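Local coordinates for 4-amino-4-deoxychorismate lyase (Legionella pneumophila, PDB 3LUL), which belongs to the class IV aminotransferase family, fold-type IV enzymes that use pyridoxal phosphate, at residues B[178-182]-B[203-207]. Numbering follows the deposited sequence. Where two conformers were deposited one is given.
Sequences ANLFL and RARLI
Asn-179 meets the helix at Arg-203, its amide lying across the aliphatic part of the arginine, with Asn-179 OD1 3.6 Å from Arg-203 CB. The two side chains cross at about a right angle, and no direct hydrogen bond joins them. A water does the bridging instead, donating to Asn-179 OD1 (2.8 Å) and accepting from the backbone N of Arg-203 (2.9 Å), an amide in the first turn of helix 201-212. The other end of the asparagine amide, ND2, is held by the carbonyl of Leu-198, in the loop leading into that helix.

Two residues on, Phe-181 drives its ring straight at the helix. CG stands anti to the carbonyl carbon (chi1 -79°), and the ring ends up between Arg-203 and Leu-206. Leu-206 reaches out from the opposite direction with both methyls. Its CD1 makes a CH-pi contact over one face, 4.2 Å from the centroid of the Phe-181 ring and 14° off the normal, while Leu-206 CD2 packs 3.6 Å from Phe-181 CE2. Leu-206 has two conformers, however; both contacts belong to one of them and are less certain for that. Arg-203 CG comes in obliquely, 3.9 Å from Phe-181 CZ, and Ile-207 CG1 lies more loosely at the edge.

The extended Arg-203 chain carries its guanidinium away from the ring, where NH2 meets Glu-219 in a salt bridge and the carbonyl of Pro-191; Ile-207 CD1 sits over one face of that group, toward its rim. Phe-234, on the neighbouring antiparallel strand, lies parallel to the Phe-181 ring. The short axes of 203-207 and strand 179-182 approach to 10.5 Å, inclined by 31°, as helix 201-212 lies against one face of the mixed sheet within the class IV aminotransferase fold.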
ATOM      1  N   ALA B 178     -15.289   0.862  -4.821  1.00 11.08           N
ATOM      2  CA  ALA B 178     -16.606   1.452  -4.747  1.00 10.44           C
ATOM      3  C   ALA B 178     -17.166   1.427  -3.334  1.00 11.05           C
ATOM      4  O   ALA B 178     -16.802   0.560  -2.516  1.00 11.79           O
ATOM      5  CB  ALA B 178     -17.551   0.741  -5.744  1.00  8.56           C
ATOM      6  N   ASN B 179     -18.004   2.427  -3.040  1.00  8.92           N
ATOM      7  CA  ASN B 179     -18.759   2.465  -1.809  1.00  9.63           C
ATOM      8  C   ASN B 179     -19.997   1.577  -1.960  1.00  8.50           C
ATOM      9  O   ASN B 179     -20.450   1.307  -3.080  1.00 10.20           O
ATOM     10  CB  ASN B 179     -19.168   3.905  -1.466  1.00  7.96           C
ATOM     11  CG  ASN B 179     -17.964   4.777  -1.065  1.00  8.01           C
ATOM     12  OD1 ASN B 179     -17.625   5.723  -1.751  1.00 10.57           O
ATOM     13  ND2 ASN B 179     -17.307   4.422   0.044  1.00  9.87           N
ATOM     14  N   LEU B 180     -20.526   1.148  -0.826  1.00  7.74           N
ATOM     15  CA  LEU B 180     -21.713   0.286  -0.772  1.00  8.22           C
ATOM     16  C   LEU B 180     -22.903   0.957  -0.144  1.00  7.88           C
ATOM     17  O   LEU B 180     -22.800   1.633   0.877  1.00  6.50           O
ATOM     18  CB  LEU B 180     -21.417  -0.981   0.031  1.00  8.82           C
ATOM     19  CG  LEU B 180     -22.550  -2.025   0.059  1.00  9.66           C
ATOM     20  CD1 LEU B 180     -22.009  -3.456   0.011  1.00 13.91           C
ATOM     21  CD2 LEU B 180     -23.379  -1.873   1.296  1.00 12.34           C
ATOM     22  N   PHE B 181     -24.070   0.703  -0.742  1.00  7.72           N
ATOM     23  CA  PHE B 181     -25.376   1.158  -0.255  1.00 10.28           C
ATOM     24  C   PHE B 181     -26.272  -0.075  -0.207  1.00 10.03           C
ATOM     25  O   PHE B 181     -26.113  -1.003  -1.007  1.00 10.54           O
ATOM     26  CB  PHE B 181     -25.988   2.192  -1.217  1.00  9.70           C
ATOM     27  CG  PHE B 181     -25.409   3.592  -1.074  1.00  7.70           C
ATOM     28  CD1 PHE B 181     -24.216   3.934  -1.690  1.00  8.81           C
ATOM     29  CD2 PHE B 181     -26.099   4.569  -0.403  1.00 12.60           C
ATOM     30  CE1 PHE B 181     -23.704   5.204  -1.587  1.00  8.33           C
ATOM     31  CE2 PHE B 181     -25.581   5.853  -0.294  1.00  9.67           C
ATOM     32  CZ  PHE B 181     -24.371   6.155  -0.877  1.00 10.72           C
ATOM     33  N   LEU B 182     -27.228  -0.080   0.703  1.00 10.34           N
ATOM     34  CA  LEU B 182     -28.330  -1.027   0.604  1.00 10.69           C
ATOM     35  C   LEU B 182     -29.654  -0.343   0.792  1.00  8.06           C
ATOM     36  O   LEU B 182     -29.740   0.795   1.271  1.00  9.42           O
ATOM     37  CB  LEU B 182     -28.124  -2.172   1.576  1.00 15.29           C
ATOM     38  CG  LEU B 182     -27.997  -1.828   3.039  1.00 13.50           C
ATOM     39  CD1 LEU B 182     -29.406  -1.774   3.555  1.00 14.03           C
ATOM     40  CD2 LEU B 182     -27.151  -2.829   3.882  1.00 10.11           C
ATOM     41  N   ARG B 203     -20.753   8.723  -3.664  1.00 11.03           N
ATOM     42  CA  ARG B 203     -21.447   8.523  -2.383  1.00 10.46           C
ATOM     43  C   ARG B 203     -21.957   9.844  -1.824  1.00 10.32           C
ATOM     44  O   ARG B 203     -23.114   9.966  -1.454  1.00  9.06           O
ATOM     45  CB  ARG B 203     -20.481   7.861  -1.380  1.00  9.51           C
ATOM     46  CG  ARG B 203     -20.944   7.798   0.078  1.00 11.54           C
ATOM     47  CD  ARG B 203     -19.827   7.359   1.041  1.00 11.66           C
ATOM     48  NE  ARG B 203     -20.311   7.191   2.418  1.00  9.47           N
ATOM     49  CZ  ARG B 203     -20.554   8.187   3.289  1.00  9.91           C
ATOM     50  NH1 ARG B 203     -20.358   9.452   2.965  1.00 13.49           N
ATOM     51  NH2 ARG B 203     -21.042   7.911   4.487  1.00 13.57           N
ATOM     52  N   ALA B 204     -21.068  10.836  -1.746  1.00  9.40           N
ATOM     53  CA  ALA B 204     -21.434  12.168  -1.234  1.00 11.72           C
ATOM     54  C   ALA B 204     -22.539  12.835  -2.062  1.00 13.06           C
ATOM     55  O   ALA B 204     -23.472  13.444  -1.504  1.00 13.16           O
ATOM     56  CB  ALA B 204     -20.178  13.075  -1.200  1.00 12.50           C
ATOM     57  N   ARG B 205     -22.424  12.741  -3.391  1.00 10.62           N
ATOM     58  CA  ARG B 205     -23.431  13.315  -4.311  1.00 11.10           C
ATOM     59  C   ARG B 205     -24.786  12.645  -4.125  1.00 11.06           C
ATOM     60  O   ARG B 205     -25.822  13.311  -4.097  1.00  9.72           O
ATOM     61  CB  ARG B 205     -23.005  13.176  -5.775  1.00 10.82           C
ATOM     62  CG  ARG B 205     -21.823  14.080  -6.207  1.00 16.10           C
ATOM     63  CD  ARG B 205     -21.303  13.601  -7.555  1.00 20.22           C
ATOM     64  NE  ARG B 205     -22.389  13.591  -8.536  1.00 23.42           N
ATOM     65  CZ  ARG B 205     -22.470  12.796  -9.607  1.00 24.97           C
ATOM     66  NH1 ARG B 205     -21.509  11.934  -9.918  1.00 23.61           N
ATOM     67  NH2 ARG B 205     -23.532  12.897 -10.411  1.00 34.24           N
ATOM     68  N   LEU B 206     -24.768  11.329  -3.982  1.00 11.16           N
ATOM     69  CA  LEU B 206     -25.993  10.553  -3.810  0.50 10.62           C
ATOM     70  C   LEU B 206     -26.712  10.956  -2.513  1.00 11.85           C
ATOM     71  O   LEU B 206     -27.915  11.188  -2.506  1.00 12.38           O
ATOM     72  CB  LEU B 206     -25.663   9.056  -3.834  0.50 10.88           C
ATOM     73  CG  LEU B 206     -26.805   8.059  -3.915  0.50  9.45           C
ATOM     74  CD1 LEU B 206     -26.280   6.781  -4.489  0.50  2.00           C
ATOM     75  CD2 LEU B 206     -27.476   7.831  -2.568  0.50  8.72           C
ATOM     76  N   ILE B 207     -25.957  11.060  -1.423  1.00 11.74           N
ATOM     77  CA  ILE B 207     -26.507  11.519  -0.145  1.00 11.28           C
ATOM     78  C   ILE B 207     -27.145  12.917  -0.270  1.00 11.35           C
ATOM     79  O   ILE B 207     -28.250  13.124   0.206  1.00 13.36           O
ATOM     80  CB  ILE B 207     -25.448  11.459   0.983  1.00 12.51           C
ATOM     81  CG1 ILE B 207     -25.093   9.999   1.281  1.00 10.75           C
ATOM     82  CG2 ILE B 207     -25.957  12.112   2.280  1.00 15.86           C
ATOM     83  CD1 ILE B 207     -23.845   9.825   2.126  1.00 11.13           C
TER
HETATM   84  O   HOH W   1     -18.662   6.773  -4.090  1.00  9.53           O